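PDB 3TQK: phospho-2-dehydro-3-deoxyheptonate aldolase from Francisella tularensis, which probably catalyses the stereospecific condensation of phosphoenolpyruvate with D-erythrose 4-phosphate to give 3-deoxy-D-arabino-heptulosonate 7-phosphate, the first step of chorismate biosynthesis. Local coordinates for residues A[58-63]-A[124-129]; A[64-69]-A[86-91]; A[192-197]-A[252-257]. All blocks are in the same frame, centred on the assembly; numbering follows the deposited sequence.

Contact 1 of 3, residues A[58-63]-A[124-129]; sequences CSIHDP and RNLLSD. With MN (manganese (II) ion), chain B.
In the loop that leads from a manganese ligand at the mouth of the barrel to the next outer helix, Ile60 and Pro63 meet Leu126 of helix 116-132. This is a small packing contact. Ile60 and Leu126 reach toward each other tip to tip, with Ile60 CG2 3.8 Å from Leu126 CD2. The methyl branch CG2 does the touching because CG1 lies beside the backbone N (chi1 -59°), which leaves CG2 anti to that N. On the other side, Leu126 holds CG anti to its own backbone N (chi1 179°), and the isobutyl group divides its two methyls between two partners: CD2 goes to Ile60, while CD1 lies 3.9 Å from the carbonyl O of Pro63. Leu126 thus spans the loop and the first turn of helix 63-80, where Ala66 and Ile67 also pack against it. Just before that helix, Asp62 occupies the N-cap position, its OD1 making a weak hydrogen bond to Ala65 N.

At the start of the loop, Cys58 plays a different part. Its SG binds the manganese ion at 2.6 Å, and His266, Glu299 and Asp322 supply further ligands. The neighbouring Ser59 OG is hydrogen-bonded to Thr321, close in sequence to the ligand Asp322. The hydrophobic touch therefore lies a few residues along the chain from the metal, the side chain of Ile60 being about 11 Å from that of Glu299. A metal ligand following the C-terminal end of a barrel strand, on a loop that then packs against the outer helices, is typical of the active-site end of a TIM barrel.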
loop_
_atom_site.group_PDB
_atom_site.type_symbol
_atom_site.label_atom_id
_atom_site.label_comp_id
_atom_site.label_asym_id
_atom_site.label_seq_id
_atom_site.Cartn_x
_atom_site.Cartn_y
_atom_site.Cartn_z
ATOM N N CYS A 58 -19.766 -8.480 -5.380
ATOM C CA CYS A 58 -18.767 -7.431 -5.154
ATOM C C CYS A 58 -17.961 -7.775 -3.905
ATOM O O CYS A 58 -16.733 -7.830 -3.947
ATOM C CB CYS A 58 -19.428 -6.052 -5.006
ATOM S SG CYS A 58 -18.267 -4.740 -4.469
ATOM N N SER A 59 -18.676 -8.025 -2.807
ATOM C CA SER A 59 -18.066 -8.423 -1.540
ATOM C C SER A 59 -19.041 -9.330 -0.795
ATOM O O SER A 59 -20.253 -9.180 -0.934
ATOM C CB SER A 59 -17.786 -7.187 -0.693
ATOM O OG SER A 59 -19.020 -6.554 -0.355
ATOM N N ILE A 60 -18.515 -10.275 -0.021
ATOM C CA ILE A 60 -19.378 -11.168 0.747
ATOM C C ILE A 60 -19.828 -10.451 2.031
ATOM O O ILE A 60 -19.021 -9.817 2.726
ATOM C CB ILE A 60 -18.672 -12.499 1.090
ATOM C CG1 ILE A 60 -18.233 -13.239 -0.197
ATOM C CG2 ILE A 60 -19.563 -13.392 1.980
ATOM C CD1 ILE A 60 -19.357 -13.793 -1.067
ATOM N N HIS A 61 -21.128 -10.508 2.300
ATOM C CA HIS A 61 -21.687 -10.086 3.585
ATOM C C HIS A 61 -22.624 -11.138 4.182
ATOM O O HIS A 61 -22.972 -11.046 5.351
ATOM C CB HIS A 61 -22.395 -8.730 3.444
ATOM C CG HIS A 61 -23.779 -8.810 2.886
ATOM N ND1 HIS A 61 -24.041 -8.811 1.534
ATOM C CD2 HIS A 61 -24.985 -8.868 3.504
ATOM C CE1 HIS A 61 -25.348 -8.880 1.342
ATOM N NE2 HIS A 61 -25.943 -8.913 2.520
ATOM N N ASP A 62 -23.001 -12.138 3.382
ATOM C CA ASP A 62 -23.962 -13.165 3.787
ATOM C C ASP A 62 -23.476 -14.527 3.269
ATOM O O ASP A 62 -23.721 -14.879 2.107
ATOM C CB ASP A 62 -25.345 -12.820 3.223
ATOM C CG ASP A 62 -26.431 -13.787 3.667
ATOM O OD1 ASP A 62 -26.143 -14.727 4.442
ATOM O OD2 ASP A 62 -27.587 -13.592 3.231
ATOM N N PRO A 63 -22.770 -15.292 4.128
ATOM C CA PRO A 63 -22.171 -16.571 3.705
ATOM C C PRO A 63 -23.198 -17.601 3.222
ATOM O O PRO A 63 -22.897 -18.360 2.304
ATOM C CB PRO A 63 -21.468 -17.074 4.970
ATOM C CG PRO A 63 -21.313 -15.853 5.848
ATOM C CD PRO A 63 -22.471 -14.978 5.540
ATOM N N ARG A 124 -12.764 -18.270 6.273
ATOM C CA ARG A 124 -12.110 -19.527 5.980
ATOM C C ARG A 124 -13.154 -20.617 5.790
ATOM O O ARG A 124 -13.042 -21.406 4.852
ATOM C CB ARG A 124 -11.147 -19.936 7.084
ATOM C CG ARG A 124 -10.343 -21.180 6.721
ATOM C CD ARG A 124 -9.492 -21.694 7.858
ATOM N NE ARG A 124 -9.027 -23.034 7.537
ATOM C CZ ARG A 124 -8.051 -23.297 6.679
ATOM N NH1 ARG A 124 -7.392 -22.312 6.072
ATOM N NH2 ARG A 124 -7.730 -24.553 6.427
ATOM N N ASN A 125 -14.151 -20.666 6.673
ATOM C CA ASN A 125 -15.172 -21.713 6.594
ATOM C C ASN A 125 -15.970 -21.618 5.297
ATOM O O ASN A 125 -16.344 -22.637 4.720
ATOM C CB ASN A 125 -16.112 -21.718 7.822
ATOM C CG ASN A 125 -16.575 -23.132 8.208
ATOM O OD1 ASN A 125 -16.720 -23.996 7.356
ATOM N ND2 ASN A 125 -16.791 -23.365 9.499
ATOM N N LEU A 126 -16.212 -20.401 4.826
ATOM C CA LEU A 126 -16.875 -20.217 3.534
ATOM C C LEU A 126 -16.015 -20.776 2.388
ATOM O O LEU A 126 -16.492 -21.531 1.532
ATOM C CB LEU A 126 -17.177 -18.735 3.288
ATOM C CG LEU A 126 -17.852 -18.389 1.962
ATOM C CD1 LEU A 126 -19.136 -19.203 1.748
ATOM C CD2 LEU A 126 -18.128 -16.901 1.915
ATOM N N LEU A 127 -14.743 -20.407 2.390
ATOM C CA LEU A 127 -13.814 -20.883 1.373
ATOM C C LEU A 127 -13.653 -22.391 1.425
ATOM O O LEU A 127 -13.572 -23.044 0.381
ATOM C CB LEU A 127 -12.465 -20.203 1.529
ATOM C CG LEU A 127 -12.443 -18.743 1.113
ATOM C CD1 LEU A 127 -11.179 -18.117 1.666
ATOM C CD2 LEU A 127 -12.531 -18.579 -0.422
ATOM N N SER A 128 -13.632 -22.963 2.625
ATOM C CA SER A 128 -13.602 -24.422 2.758
ATOM C C SER A 128 -14.822 -25.032 2.072
ATOM O O SER A 128 -14.669 -25.928 1.250
ATOM C CB SER A 128 -13.539 -24.840 4.224
ATOM O OG SER A 128 -13.476 -26.251 4.362
ATOM N N ASP A 129 -16.012 -24.519 2.386
ATOM C CA ASP A 129 -17.265 -25.016 1.806
ATOM C C ASP A 129 -17.322 -24.923 0.276
ATOM O O ASP A 129 -17.705 -25.881 -0.392
ATOM C CB ASP A 129 -18.487 -24.289 2.414
ATOM C CG ASP A 129 -18.687 -24.607 3.898
ATOM O OD1 ASP A 129 -18.007 -25.517 4.397
ATOM O OD2 ASP A 129 -19.506 -23.945 4.571
HETATM MN MN MN B . -16.603 -4.061 -6.308
#

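Contact 2 of 3, residues A[64-69]-A[86-91]; sequences AAAIEY and IIMRVY
Selenomethionine Met88 extends from its strand toward Tyr69 and Ala66 of helix 63-80, and nearly all the contact is made by the last two atoms of its side chain. With CG anti to the backbone N (chi1 177°) and the chain extended beyond it, the selenium and methyl reach the helix. SE lies in the plane of the Tyr69 ring at its edge, 5.2 Å from the centroid and 83° off the ring normal, a Met-aromatic contact with selenium in place of sulfur. The terminal CE approaches the same ring obliquely, 3.7 Å from Tyr69 CD1. It also lies 3.8 Å from the carbonyl O of Ala66, so that one methyl bridges a backbone carbonyl and a ring carbon one helical turn apart. Strand 51-56, helix 63-80 and strand 84-89 form a beta-alpha-beta unit of the barrel, and the contact lies between the helix and the second strand. Ala70 and Leu73 of the helix also pack on Met88. Tyr69 in turn carries its CG anti to the backbone N (chi1 -177°), which brings the CD1 edge of the ring to Met88. The ring ends in a hydroxyl hydrogen-bonded to Ser300 OG.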
loop_
_atom_site.group_PDB
_atom_site.type_symbol
_atom_site.label_atom_id
_atom_site.label_comp_id
_atom_site.label_asym_id
_atom_site.label_seq_id
_atom_site.Cartn_x
_atom_site.Cartn_y
_atom_site.Cartn_z
ATOM N N ALA A 64 -24.387 -17.620 3.831
ATOM C CA ALA A 64 -25.467 -18.486 3.369
ATOM C C ALA A 64 -25.928 -18.116 1.958
ATOM O O ALA A 64 -26.191 -19.000 1.135
ATOM C CB ALA A 64 -26.661 -18.458 4.343
ATOM N N ALA A 65 -26.045 -16.821 1.680
ATOM C CA ALA A 65 -26.389 -16.373 0.328
ATOM C C ALA A 65 -25.255 -16.720 -0.646
ATOM O O ALA A 65 -25.508 -17.101 -1.778
ATOM C CB ALA A 65 -26.687 -14.883 0.310
ATOM N N ALA A 66 -24.013 -16.616 -0.184
ATOM C CA ALA A 66 -22.855 -17.007 -0.985
ATOM C C ALA A 66 -22.883 -18.496 -1.381
ATOM O O ALA A 66 -22.576 -18.849 -2.519
ATOM C CB ALA A 66 -21.566 -16.676 -0.243
ATOM N N ILE A 67 -23.246 -19.362 -0.444
ATOM C CA ILE A 67 -23.398 -20.785 -0.738
ATOM C C ILE A 67 -24.498 -21.002 -1.790
ATOM O O ILE A 67 -24.280 -21.711 -2.781
ATOM C CB ILE A 67 -23.709 -21.605 0.546
ATOM C CG1 ILE A 67 -22.475 -21.670 1.465
ATOM C CG2 ILE A 67 -24.212 -23.012 0.195
ATOM C CD1 ILE A 67 -21.346 -22.525 0.941
ATOM N N GLU A 68 -25.665 -20.388 -1.603
ATOM C CA GLU A 68 -26.717 -20.528 -2.611
ATOM C C GLU A 68 -26.264 -20.059 -3.993
ATOM O O GLU A 68 -26.529 -20.732 -4.985
ATOM C CB GLU A 68 -27.995 -19.800 -2.215
ATOM C CG GLU A 68 -29.176 -20.129 -3.132
ATOM C CD GLU A 68 -30.442 -19.390 -2.753
ATOM O OE1 GLU A 68 -31.215 -19.046 -3.668
ATOM O OE2 GLU A 68 -30.660 -19.146 -1.548
ATOM N N TYR A 69 -25.583 -18.915 -4.057
ATOM C CA TYR A 69 -25.014 -18.419 -5.317
ATOM C C TYR A 69 -24.071 -19.454 -5.926
ATOM O O TYR A 69 -24.122 -19.727 -7.126
ATOM C CB TYR A 69 -24.256 -17.098 -5.096
ATOM C CG TYR A 69 -23.700 -16.494 -6.374
ATOM C CD1 TYR A 69 -22.418 -16.793 -6.799
ATOM C CD2 TYR A 69 -24.463 -15.636 -7.153
ATOM C CE1 TYR A 69 -21.905 -16.256 -7.962
ATOM C CE2 TYR A 69 -23.968 -15.095 -8.319
ATOM C CZ TYR A 69 -22.683 -15.410 -8.722
ATOM O OH TYR A 69 -22.169 -14.886 -9.884
ATOM N N ILE A 86 -14.277 -21.178 -14.743
ATOM C CA ILE A 86 -15.051 -20.358 -13.821
ATOM C C ILE A 86 -14.402 -20.410 -12.459
ATOM O O ILE A 86 -14.135 -21.496 -11.928
ATOM C CB ILE A 86 -16.521 -20.821 -13.709
ATOM C CG1 ILE A 86 -17.268 -20.523 -15.012
ATOM C CG2 ILE A 86 -17.218 -20.102 -12.565
ATOM C CD1 ILE A 86 -18.572 -21.235 -15.154
ATOM N N ILE A 87 -14.114 -19.225 -11.924
ATOM C CA ILE A 87 -13.543 -19.072 -10.596
ATOM C C ILE A 87 -14.456 -18.148 -9.821
ATOM O O ILE A 87 -14.760 -17.052 -10.280
ATOM C CB ILE A 87 -12.146 -18.438 -10.637
ATOM C CG1 ILE A 87 -11.192 -19.307 -11.466
ATOM C CG2 ILE A 87 -11.614 -18.256 -9.200
ATOM C CD1 ILE A 87 -9.817 -18.718 -11.609
HETATM N N MSE A 88 -14.919 -18.585 -8.662
HETATM C CA MSE A 88 -15.842 -17.754 -7.915
HETATM C C MSE A 88 -15.157 -16.680 -7.099
HETATM O O MSE A 88 -14.225 -16.947 -6.349
HETATM C CB MSE A 88 -16.705 -18.525 -6.954
HETATM C CG MSE A 88 -17.570 -17.522 -6.181
HETATM SE SE MSE A 88 -19.044 -18.342 -5.486
HETATM C CE MSE A 88 -19.721 -17.004 -4.206
ATOM N N ARG A 89 -15.705 -15.480 -7.218
ATOM C CA ARG A 89 -15.208 -14.300 -6.544
ATOM C C ARG A 89 -15.699 -14.311 -5.100
ATOM O O ARG A 89 -16.910 -14.269 -4.837
ATOM C CB ARG A 89 -15.727 -13.081 -7.305
ATOM C CG ARG A 89 -15.247 -11.746 -6.845
ATOM C CD ARG A 89 -16.112 -10.641 -7.462
ATOM N NE ARG A 89 -15.922 -9.432 -6.679
ATOM C CZ ARG A 89 -14.965 -8.537 -6.888
ATOM N NH1 ARG A 89 -14.129 -8.661 -7.905
ATOM N NH2 ARG A 89 -14.860 -7.488 -6.075
ATOM N N VAL A 90 -14.762 -14.392 -4.163
ATOM C CA VAL A 90 -15.095 -14.422 -2.745
ATOM C C VAL A 90 -14.295 -13.331 -2.038
ATOM O O VAL A 90 -13.248 -13.605 -1.437
ATOM C CB VAL A 90 -14.802 -15.816 -2.122
ATOM C CG1 VAL A 90 -15.521 -15.964 -0.797
ATOM C CG2 VAL A 90 -15.212 -16.941 -3.071
ATOM N N TYR A 91 -14.787 -12.092 -2.126
ATOM C CA TYR A 91 -14.060 -10.926 -1.613
ATOM C C TYR A 91 -14.531 -10.517 -0.231
ATOM O O TYR A 91 -15.726 -10.503 0.045
ATOM C CB TYR A 91 -14.172 -9.752 -2.574
ATOM C CG TYR A 91 -13.147 -9.798 -3.685
ATOM C CD1 TYR A 91 -12.949 -10.957 -4.430
ATOM C CD2 TYR A 91 -12.365 -8.693 -3.987
ATOM C CE1 TYR A 91 -12.016 -11.013 -5.444
ATOM C CE2 TYR A 91 -11.422 -8.741 -5.017
ATOM C CZ TYR A 91 -11.257 -9.909 -5.742
ATOM O OH TYR A 91 -10.334 -9.976 -6.770
#

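Contact 3 of 3, residues A[192-197]-A[252-257]; sequences VAVDAV and KKADIN. With CA (calcium ion), chain D.
Two apolar pairs join helix 191-200 to the end of helix 241-253: Val197 with Ile256, and Val194 with Ala254. In the first, Val197 CG1 lies 3.9 Å from Ile256 CG2, the two side chains passing at a slant. Each touching methyl is the branch anti to its own backbone N, with Val197 at chi1 168° for CG1. One turn earlier, Val194 offers its CG1 to Ala254 CB at 4.0 Å. Val194, Val197 and Ile256 are buried, whereas Ala254 is partly exposed.

The rest of segment 252-257 faces solvent. Helix 241-253 ends in a Schellman motif, with Ile256 N bonded to Leu251 O and Asp255 N to Lys252 O; Asp255, at positive phi (58°), is the C-prime residue. Past this reversal Ile256 directs its CB toward helix 191-200, while Asp255 is exposed, its carboxylate holding a calcium ion through OD1 at 2.7 Å, with a water 2.2 Å from the metal. Lys252 and Lys253 are exposed as well, and the end of Lys253 leads away from helix 191-200. Ala254 O accepts a hydrogen bond from Lys198 NZ of helix 191-200, a polar link beside the apolar pairs. Inward, Val197 rests on Phe182 of barrel strand 179-183, and Leu251 packs on both Val194 and Ile256, so the contact joins two outer helices of the barrel next to that strand.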
loop_
_atom_site.group_PDB
_atom_site.type_symbol
_atom_site.label_atom_id
_atom_site.label_comp_id
_atom_site.label_asym_id
_atom_site.label_seq_id
_atom_site.Cartn_x
_atom_site.Cartn_y
_atom_site.Cartn_z
ATOM N N VAL A 192 2.464 0.984 -13.815
ATOM C CA VAL A 192 2.688 0.565 -12.437
ATOM C C VAL A 192 2.250 -0.869 -12.188
ATOM O O VAL A 192 2.870 -1.556 -11.388
ATOM C CB VAL A 192 2.044 1.524 -11.407
ATOM C CG1 VAL A 192 2.687 2.896 -11.530
ATOM C CG2 VAL A 192 0.532 1.612 -11.577
ATOM N N ALA A 193 1.200 -1.337 -12.859
ATOM C CA ALA A 193 0.773 -2.737 -12.699
ATOM C C ALA A 193 1.762 -3.683 -13.368
ATOM O O ALA A 193 2.037 -4.756 -12.832
ATOM C CB ALA A 193 -0.633 -2.963 -13.255
ATOM N N VAL A 194 2.293 -3.278 -14.528
ATOM C CA VAL A 194 3.350 -4.029 -15.206
ATOM C C VAL A 194 4.590 -4.086 -14.315
ATOM O O VAL A 194 5.165 -5.163 -14.108
ATOM C CB VAL A 194 3.688 -3.431 -16.601
ATOM C CG1 VAL A 194 5.017 -3.996 -17.158
ATOM C CG2 VAL A 194 2.517 -3.671 -17.585
ATOM N N ASP A 195 4.968 -2.946 -13.744
ATOM C CA ASP A 195 6.075 -2.917 -12.782
ATOM C C ASP A 195 5.821 -3.894 -11.628
ATOM O O ASP A 195 6.737 -4.561 -11.150
ATOM C CB ASP A 195 6.290 -1.520 -12.182
ATOM C CG ASP A 195 6.542 -0.446 -13.220
ATOM O OD1 ASP A 195 6.990 -0.756 -14.348
ATOM O OD2 ASP A 195 6.280 0.736 -12.891
ATOM N N ALA A 196 4.578 -3.983 -11.174
ATOM C CA ALA A 196 4.285 -4.785 -9.999
ATOM C C ALA A 196 4.411 -6.259 -10.344
ATOM O O ALA A 196 4.941 -7.049 -9.551
ATOM C CB ALA A 196 2.893 -4.476 -9.451
ATOM N N VAL A 197 3.883 -6.624 -11.506
ATOM C CA VAL A 197 4.014 -7.990 -12.003
ATOM C C VAL A 197 5.507 -8.359 -12.084
ATOM O O VAL A 197 5.920 -9.401 -11.584
ATOM C CB VAL A 197 3.330 -8.163 -13.381
ATOM C CG1 VAL A 197 3.726 -9.484 -14.020
ATOM C CG2 VAL A 197 1.808 -8.083 -13.247
ATOM N N LYS A 252 5.837 -6.893 -22.727
ATOM C CA LYS A 252 6.999 -7.367 -23.517
ATOM C C LYS A 252 8.294 -6.609 -23.206
ATOM O O LYS A 252 9.351 -7.233 -23.108
ATOM C CB LYS A 252 6.717 -7.348 -25.033
ATOM C CG LYS A 252 5.663 -8.379 -25.506
ATOM C CD LYS A 252 5.972 -9.834 -25.065
ATOM C CE LYS A 252 4.834 -10.795 -25.438
ATOM N NZ LYS A 252 4.563 -10.749 -26.914
ATOM N N LYS A 253 8.208 -5.290 -23.027
ATOM C CA LYS A 253 9.367 -4.491 -22.596
ATOM C C LYS A 253 9.979 -4.975 -21.263
ATOM O O LYS A 253 11.200 -4.914 -21.079
ATOM C CB LYS A 253 9.001 -3.004 -22.461
ATOM C CG LYS A 253 9.425 -2.120 -23.623
ATOM C CD LYS A 253 9.450 -0.616 -23.231
ATOM C CE LYS A 253 9.711 0.266 -24.474
ATOM N NZ LYS A 253 9.737 1.733 -24.192
ATOM N N ALA A 254 9.137 -5.452 -20.346
ATOM C CA ALA A 254 9.598 -5.996 -19.058
ATOM C C ALA A 254 9.928 -7.498 -19.125
ATOM O O ALA A 254 10.203 -8.126 -18.093
ATOM C CB ALA A 254 8.545 -5.731 -17.957
ATOM N N ASP A 255 9.895 -8.069 -20.330
ATOM C CA ASP A 255 10.139 -9.496 -20.545
ATOM C C ASP A 255 9.160 -10.348 -19.749
ATOM O O ASP A 255 9.546 -11.355 -19.138
ATOM C CB ASP A 255 11.594 -9.850 -20.187
ATOM C CG ASP A 255 12.048 -11.185 -20.780
ATOM O OD1 ASP A 255 11.261 -11.831 -21.520
ATOM O OD2 ASP A 255 13.208 -11.587 -20.515
ATOM N N ILE A 256 7.898 -9.916 -19.730
ATOM C CA ILE A 256 6.817 -10.657 -19.085
ATOM C C ILE A 256 5.881 -11.115 -20.191
ATOM O O ILE A 256 5.441 -10.309 -21.008
ATOM C CB ILE A 256 6.043 -9.786 -18.064
ATOM C CG1 ILE A 256 6.956 -9.389 -16.892
ATOM C CG2 ILE A 256 4.766 -10.510 -17.591
ATOM C CD1 ILE A 256 7.532 -10.577 -16.053
ATOM N N ASN A 257 5.577 -12.407 -20.208
ATOM C CA ASN A 257 4.830 -13.015 -21.309
ATOM C C ASN A 257 3.430 -13.482 -20.938
ATOM O O ASN A 257 2.752 -14.100 -21.762
ATOM C CB ASN A 257 5.628 -14.183 -21.863
ATOM C CG ASN A 257 7.003 -13.763 -22.344
ATOM O OD1 ASN A 257 8.014 -14.300 -21.898
ATOM N ND2 ASN A 257 7.047 -12.774 -23.230
HETATM CA CA CA D . 12.949 -13.582 -22.664
HETATM O O HOH W 1 11.708 -15.190 -21.847
#

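Contacts 1 and 2 adjoin, with centres 7 Å apart: contact 2 lies within one beta-alpha-beta unit, and contact 1 joins the loop of that unit to the next helix, 116-132. Probable hydrogen bonds between Ile60 N and Tyr91 O (2.8 Å) and between Cys58 O and Arg89 NH2 (2.9 Å) tie the metal-bearing loop to the strand end. Asp129 CB also packs on Ile67 CD1 at 3.7 Å. The manganese ion is bound directly in contact 1, but lies about 13 Å from the side chain of Tyr69 in contact 2. Contact 3 is remote, across the chain's centre, its centre 32 Å from that of contact 1; its calcium ion is held by the exposed Asp255, far from the manganese.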